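Local coordinates for protein 15-O-acetyltransferase (Fusarium sporotrichioides, PDB 3FOT) that acetylates the 15-hydroxyl of trichothecene intermediates during T-2 toxin biosynthesis, using acetyl-coenzyme A as a member of the BAHD acyltransferase superfamily, at residues L68-F78 against L161-I172. Numbering follows the deposited sequence. Where two conformers were deposited one is given.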
ATOM      1  N   LEU A  68      31.993   9.507   2.320  1.00 14.18           N
ATOM      2  CA  LEU A  68      31.814   9.940   0.945  1.00 13.95           C
ATOM      3  C   LEU A  68      30.718   9.141   0.244  1.00 13.39           C
ATOM      4  O   LEU A  68      30.889   7.947  -0.025  1.00 14.07           O
ATOM      5  CB  LEU A  68      33.135   9.765   0.189  1.00 14.70           C
ATOM      6  CG  LEU A  68      33.230  10.132  -1.282  1.00 17.32           C
ATOM      7  CD1 LEU A  68      32.650  11.498  -1.552  1.00 21.74           C
ATOM      8  CD2 LEU A  68      34.717  10.086  -1.638  1.00 21.29           C
ATOM      9  N   LEU A  69      29.622   9.811  -0.088  1.00 12.08           N
ATOM     10  CA  LEU A  69      28.529   9.175  -0.801  1.00 10.66           C
ATOM     11  C   LEU A  69      28.459   9.670  -2.224  1.00 10.51           C
ATOM     12  O   LEU A  69      28.625  10.871  -2.484  1.00 10.98           O
ATOM     13  CB  LEU A  69      27.209   9.486  -0.100  1.00 10.35           C
ATOM     14  CG  LEU A  69      27.090   9.015   1.356  1.00 10.55           C
ATOM     15  CD1 LEU A  69      25.727   9.478   1.905  1.00 11.15           C
ATOM     16  CD2 LEU A  69      27.269   7.493   1.456  1.00 11.86           C
ATOM     17  N   THR A  70      28.224   8.750  -3.155  1.00  9.17           N
ATOM     18  CA  THR A  70      27.916   9.136  -4.531  1.00  8.33           C
ATOM     19  C   THR A  70      26.733   8.307  -5.000  1.00  7.68           C
ATOM     20  O   THR A  70      26.406   7.313  -4.386  1.00  7.24           O
ATOM     21  CB  THR A  70      29.081   8.906  -5.524  1.00  8.17           C
ATOM     22  OG1 THR A  70      29.316   7.492  -5.676  1.00 10.05           O
ATOM     23  CG2 THR A  70      30.372   9.625  -5.057  1.00  8.57           C
ATOM     24  N   LEU A  71      26.101   8.697  -6.104  1.00  8.02           N
ATOM     25  CA  LEU A  71      25.025   7.832  -6.626  1.00  9.44           C
ATOM     26  C   LEU A  71      25.572   6.465  -7.017  1.00  9.75           C
ATOM     27  O   LEU A  71      24.947   5.429  -6.732  1.00  8.97           O
ATOM     28  CB  LEU A  71      24.278   8.500  -7.791  1.00  9.04           C
ATOM     29  CG  LEU A  71      23.467   9.741  -7.410  1.00  9.72           C
ATOM     30  CD1 LEU A  71      23.097  10.488  -8.713  1.00  9.97           C
ATOM     31  CD2 LEU A  71      22.223   9.363  -6.668  1.00  8.71           C
ATOM     32  N   GLN A  72      26.756   6.446  -7.639  1.00  9.82           N
ATOM     33  CA  GLN A  72      27.400   5.181  -7.991  1.00 10.16           C
ATOM     34  C   GLN A  72      27.671   4.255  -6.764  1.00  9.58           C
ATOM     35  O   GLN A  72      27.324   3.061  -6.775  1.00  9.91           O
ATOM     36  CB  GLN A  72      28.667   5.452  -8.833  1.00  9.91           C
ATOM     37  CG  GLN A  72      29.508   4.196  -9.143  1.00 10.70           C
ATOM     38  CD  GLN A  72      30.588   4.414 -10.236  1.00 14.22           C
ATOM     39  OE1 GLN A  72      30.290   4.880 -11.337  1.00 23.44           O
ATOM     40  NE2 GLN A  72      31.807   4.024  -9.947  1.00 20.17           N
ATOM     41  N   ASN A  73      28.232   4.793  -5.677  1.00  8.68           N
ATOM     42  CA  ASN A  73      28.485   3.930  -4.534  1.00  8.74           C
ATOM     43  C   ASN A  73      27.227   3.604  -3.717  1.00  8.50           C
ATOM     44  O   ASN A  73      27.142   2.524  -3.130  1.00  8.74           O
ATOM     45  CB  ASN A  73      29.752   4.308  -3.708  1.00  9.63           C
ATOM     46  CG  ASN A  73      29.578   5.546  -2.842  1.00 10.00           C
ATOM     47  OD1 ASN A  73      28.478   5.996  -2.564  1.00  8.99           O
ATOM     48  ND2 ASN A  73      30.715   6.098  -2.380  1.00 10.24           N
ATOM     49  N   LEU A  74      26.209   4.480  -3.779  1.00  8.39           N
ATOM     50  CA  LEU A  74      24.916   4.155  -3.154  1.00  8.61           C
ATOM     51  C   LEU A  74      24.245   2.990  -3.875  1.00  8.66           C
ATOM     52  O   LEU A  74      23.700   2.072  -3.242  1.00  8.12           O
ATOM     53  CB  LEU A  74      23.989   5.378  -3.091  1.00  8.22           C
ATOM     54  CG  LEU A  74      24.364   6.394  -1.996  1.00  9.70           C
ATOM     55  CD1 LEU A  74      23.637   7.742  -2.200  1.00 12.36           C
ATOM     56  CD2 LEU A  74      24.063   5.807  -0.600  1.00 11.54           C
ATOM     57  N   LYS A  75      24.319   3.006  -5.205  1.00  8.49           N
ATOM     58  CA  LYS A  75      23.778   1.922  -6.004  1.00  9.25           C
ATOM     59  C   LYS A  75      24.516   0.651  -5.613  1.00  9.17           C
ATOM     60  O   LYS A  75      23.893  -0.398  -5.396  1.00  9.32           O
ATOM     61  CB  LYS A  75      23.946   2.221  -7.491  1.00  8.78           C
ATOM     62  CG  LYS A  75      23.631   1.026  -8.414  1.00  8.67           C
ATOM     63  CD  LYS A  75      23.334   1.509  -9.840  1.00 10.42           C
ATOM     64  CE  LYS A  75      23.638   0.433 -10.866  1.00 13.32           C
ATOM     65  NZ  LYS A  75      22.781  -0.780 -10.785  1.00 12.03           N
ATOM     66  N   GLU A  76      25.835   0.732  -5.484  1.00  9.26           N
ATOM     67  CA  GLU A  76      26.597  -0.486  -5.127  1.00 10.97           C
ATOM     68  C   GLU A  76      26.135  -1.050  -3.774  1.00 10.81           C
ATOM     69  O   GLU A  76      25.909  -2.264  -3.620  1.00 10.21           O
ATOM     70  CB  GLU A  76      28.111  -0.211  -5.150  1.00 10.47           C
ATOM     71  CG  GLU A  76      28.922  -1.465  -4.869  1.00 13.43           C
ATOM     72  CD  GLU A  76      30.416  -1.216  -4.612  1.00 15.98           C
ATOM     73  OE1 GLU A  76      30.843  -0.049  -4.469  1.00 18.52           O
ATOM     74  OE2 GLU A  76      31.137  -2.239  -4.526  1.00 20.49           O
ATOM     75  N   MET A  77      25.984  -0.167  -2.783  1.00 10.41           N
ATOM     76  CA  MET A  77      25.557  -0.577  -1.425  1.00 11.40           C
ATOM     77  C   MET A  77      24.128  -1.156  -1.428  1.00  9.79           C
ATOM     78  O   MET A  77      23.836  -2.145  -0.744  1.00  9.76           O
ATOM     79  CB  MET A  77      25.633   0.620  -0.466  1.00 11.64           C
ATOM     80  CG  MET A  77      27.057   1.196  -0.248  1.00 13.98           C
ATOM     81  SD  MET A  77      26.878   2.814   0.543  1.00 20.35           S
ATOM     82  CE  MET A  77      28.226   3.742  -0.102  1.00 18.26           C
ATOM     83  N   PHE A  78      23.239  -0.553  -2.208  1.00  8.94           N
ATOM     84  CA  PHE A  78      21.847  -1.047  -2.251  1.00  8.84           C
ATOM     85  C   PHE A  78      21.729  -2.355  -3.024  1.00  8.82           C
ATOM     86  O   PHE A  78      20.831  -3.152  -2.786  1.00  9.02           O
ATOM     87  CB  PHE A  78      20.911   0.022  -2.806  1.00  8.69           C
ATOM     88  CG  PHE A  78      20.377   0.928  -1.742  1.00  8.58           C
ATOM     89  CD1 PHE A  78      19.382   0.483  -0.864  1.00 10.88           C
ATOM     90  CD2 PHE A  78      20.886   2.197  -1.581  1.00  7.80           C
ATOM     91  CE1 PHE A  78      18.902   1.331   0.154  1.00 10.69           C
ATOM     92  CE2 PHE A  78      20.427   3.050  -0.575  1.00  9.73           C
ATOM     93  CZ  PHE A  78      19.431   2.628   0.283  1.00  9.89           C
ATOM     94  N   LEU A 161      17.501   5.907  -7.390  1.00  9.15           N
ATOM     95  CA  LEU A 161      18.181   6.839  -6.473  1.00  9.47           C
ATOM     96  C   LEU A 161      18.437   8.108  -7.260  1.00  9.64           C
ATOM     97  O   LEU A 161      19.006   8.057  -8.353  1.00 10.28           O
ATOM     98  CB  LEU A 161      19.520   6.259  -5.982  1.00 10.08           C
ATOM     99  CG  LEU A 161      19.563   4.786  -5.511  1.00 13.02           C
ATOM    100  CD1 LEU A 161      20.995   4.302  -5.236  1.00 14.30           C
ATOM    101  CD2 LEU A 161      18.662   4.538  -4.326  1.00 17.17           C
ATOM    102  N   LEU A 162      18.008   9.230  -6.718  1.00 10.14           N
ATOM    103  CA  LEU A 162      18.064  10.493  -7.436  1.00  9.84           C
ATOM    104  C   LEU A 162      18.740  11.500  -6.537  1.00  9.86           C
ATOM    105  O   LEU A 162      18.463  11.550  -5.342  1.00  9.92           O
ATOM    106  CB  LEU A 162      16.638  10.971  -7.725  1.00 10.52           C
ATOM    107  CG  LEU A 162      15.621   9.962  -8.293  1.00 10.70           C
ATOM    108  CD1 LEU A 162      14.243  10.608  -8.371  1.00 12.22           C
ATOM    109  CD2 LEU A 162      16.094   9.447  -9.650  1.00 11.45           C
ATOM    110  N   SER A 163      19.610  12.326  -7.097  1.00 10.46           N
ATOM    111  CA  SER A 163      20.178  13.426  -6.317  1.00 10.64           C
ATOM    112  C   SER A 163      20.593  14.515  -7.292  1.00 11.22           C
ATOM    113  O   SER A 163      21.053  14.221  -8.391  1.00 10.29           O
ATOM    114  CB  SER A 163      21.381  12.992  -5.450  1.00 10.55           C
ATOM    115  OG  SER A 163      21.722  14.004  -4.488  1.00 11.49           O
ATOM    116  N   ASP A 164      20.443  15.765  -6.852  1.00 11.77           N
ATOM    117  CA  ASP A 164      20.752  16.917  -7.706  1.00 12.66           C
ATOM    118  C   ASP A 164      22.254  17.209  -7.693  1.00 12.95           C
ATOM    119  O   ASP A 164      22.709  18.182  -7.085  1.00 13.95           O
ATOM    120  CB  ASP A 164      19.957  18.140  -7.272  1.00 13.23           C
ATOM    121  CG  ASP A 164      20.021  19.267  -8.290  1.00 14.97           C
ATOM    122  OD1 ASP A 164      20.540  19.058  -9.415  1.00 15.06           O
ATOM    123  OD2 ASP A 164      19.551  20.362  -7.946  1.00 17.03           O
ATOM    124  N   VAL A 165      23.003  16.354  -8.375  1.00 12.83           N
ATOM    125  CA  VAL A 165      24.448  16.477  -8.507  1.00 13.65           C
ATOM    126  C   VAL A 165      24.762  16.357  -9.995  1.00 13.89           C
ATOM    127  O   VAL A 165      23.891  15.957 -10.761  1.00 13.73           O
ATOM    128  CB  VAL A 165      25.205  15.404  -7.678  1.00 13.29           C
ATOM    129  CG1 VAL A 165      25.043  15.662  -6.180  1.00 15.12           C
ATOM    130  CG2 VAL A 165      24.756  13.965  -8.054  1.00 14.87           C
ATOM    131  N   SER A 166      25.992  16.705 -10.405  1.00 14.32           N
ATOM    132  CA  SER A 166      26.344  16.718 -11.818  0.50 14.86           C
ATOM    133  C   SER A 166      26.414  15.325 -12.431  1.00 14.96           C
ATOM    134  O   SER A 166      25.885  15.093 -13.513  1.00 15.28           O
ATOM    135  CB  SER A 166      27.661  17.462 -12.034  0.50 15.15           C
ATOM    136  OG  SER A 166      27.493  18.827 -11.712  0.50 15.71           O
ATOM    137  N   THR A 167      27.064  14.404 -11.730  1.00 14.87           N
ATOM    138  CA  THR A 167      27.307  13.070 -12.272  1.00 15.00           C
ATOM    139  C   THR A 167      27.129  12.028 -11.173  1.00 14.56           C
ATOM    140  O   THR A 167      26.985  12.373 -10.013  1.00 13.50           O
ATOM    141  CB  THR A 167      28.751  12.923 -12.829  1.00 15.57           C
ATOM    142  OG1 THR A 167      29.682  12.801 -11.745  1.00 16.50           O
ATOM    143  CG2 THR A 167      29.143  14.130 -13.691  1.00 16.32           C
ATOM    144  N   ASP A 168      27.196  10.761 -11.553  1.00 14.36           N
ATOM    145  CA  ASP A 168      27.019   9.678 -10.578  1.00 14.46           C
ATOM    146  C   ASP A 168      28.231   9.437  -9.686  1.00 13.48           C
ATOM    147  O   ASP A 168      28.147   8.619  -8.754  1.00 12.91           O
ATOM    148  CB  ASP A 168      26.540   8.389 -11.253  1.00 15.57           C
ATOM    149  CG  ASP A 168      27.491   7.867 -12.302  1.00 19.88           C
ATOM    150  OD1 ASP A 168      28.675   8.293 -12.348  1.00 21.67           O
ATOM    151  OD2 ASP A 168      27.030   7.007 -13.101  1.00 24.41           O
ATOM    152  N   SER A 169      29.344  10.138  -9.962  1.00 12.40           N
ATOM    153  CA  SER A 169      30.525  10.059  -9.091  0.50 12.06           C
ATOM    154  C   SER A 169      30.772  11.371  -8.338  1.00 12.28           C
ATOM    155  O   SER A 169      31.770  11.510  -7.617  1.00 12.18           O
ATOM    156  CB  SER A 169      31.772   9.632  -9.883  0.50 12.02           C
ATOM    157  OG  SER A 169      32.003  10.534 -10.948  0.50 10.20           O
ATOM    158  N   THR A 170      29.843  12.326  -8.486  1.00 12.26           N
ATOM    159  CA  THR A 170      29.895  13.558  -7.719  1.00 12.68           C
ATOM    160  C   THR A 170      29.573  13.269  -6.236  1.00 12.79           C
ATOM    161  O   THR A 170      28.521  12.700  -5.943  1.00 13.44           O
ATOM    162  CB  THR A 170      28.881  14.586  -8.281  1.00 12.74           C
ATOM    163  OG1 THR A 170      29.175  14.836  -9.665  1.00 15.25           O
ATOM    164  CG2 THR A 170      28.921  15.903  -7.487  1.00 13.27           C
ATOM    165  N   PRO A 171      30.452  13.692  -5.301  1.00 12.38           N
ATOM    166  CA  PRO A 171      30.123  13.523  -3.883  1.00 12.18           C
ATOM    167  C   PRO A 171      28.838  14.272  -3.533  1.00 11.64           C
ATOM    168  O   PRO A 171      28.629  15.432  -3.953  1.00 11.91           O
ATOM    169  CB  PRO A 171      31.329  14.129  -3.155  1.00 12.36           C
ATOM    170  CG  PRO A 171      32.443  14.127  -4.156  1.00 12.86           C
ATOM    171  CD  PRO A 171      31.769  14.339  -5.489  1.00 12.63           C
ATOM    172  N   ILE A 172      27.967  13.587  -2.802  1.00 10.76           N
ATOM    173  CA  ILE A 172      26.687  14.160  -2.425  1.00 11.24           C
ATOM    174  C   ILE A 172      26.972  15.095  -1.242  1.00 11.80           C
ATOM    175  O   ILE A 172      27.481  14.659  -0.227  1.00 11.99           O
ATOM    176  CB  ILE A 172      25.658  13.067  -2.098  1.00 11.17           C
ATOM    177  CG1 ILE A 172      25.287  12.293  -3.395  1.00 11.80           C
ATOM    178  CG2 ILE A 172      24.400  13.693  -1.461  1.00 11.44           C
ATOM    179  CD1 ILE A 172      24.790  10.915  -3.110  1.00 15.78           C
TER
HETATM  180  O   HOH W   1      29.261  12.676   0.518  1.00 13.26           O
HETATM  181  O   HOH W   2      26.689  11.213  -7.300  1.00 10.94           O
HETATM  182  O   HOH W   3      31.152   6.890 -12.695  1.00 30.79           O
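Leu71 lays its branched end over the strand that runs through Leu161 to Ser163. Its CD2 sits 3.9 Å from Ser163 CB and also meets Leu161, while CD1 slides past Val165 CG2. CG stands anti to the carbonyl carbon (chi1 -67°), which sends CD2 onto the strand and CD1 toward Val165 in the loop that follows. One turn on, Leu161 CD1 comes against the helix backbone at Lys75, 3.6 Å from its N, and touches Leu74 CB and the Phe78 ring. Leu74 and Ile172 meet tip to tip, CD1 to CD1 at a tight 3.5 Å. Val127 and Ile180, from the two flanking strands, extend this apolar layer.

Polar contacts gather at the start of the helix. Thr70 and Asn73 form a capping box. Gln72 N donates to Asp168 O at 2.8 Å, in the carbonyl plane, so the turn 167-170 supplies an acceptor to the first helical turn. A water takes the N-H of Leu71 and donates to Thr167 O and Thr170 O. Another water joins Gln72 OE1 to Asp168 OD1. Ahead of the cap, Ile172 N donates a hydrogen bond to Leu69 O at 2.8 Å, and Leu68 CD1 packs alongside the Pro171 ring.

The contact is structural and lies away from His414, which binds 15-deacetylcalonectrin. Here the start of the helix, 71-78, runs nearly antiparallel to strand residues 161-163, at 159°, as in the layered alpha/beta fold of CoA-dependent acyltransferases.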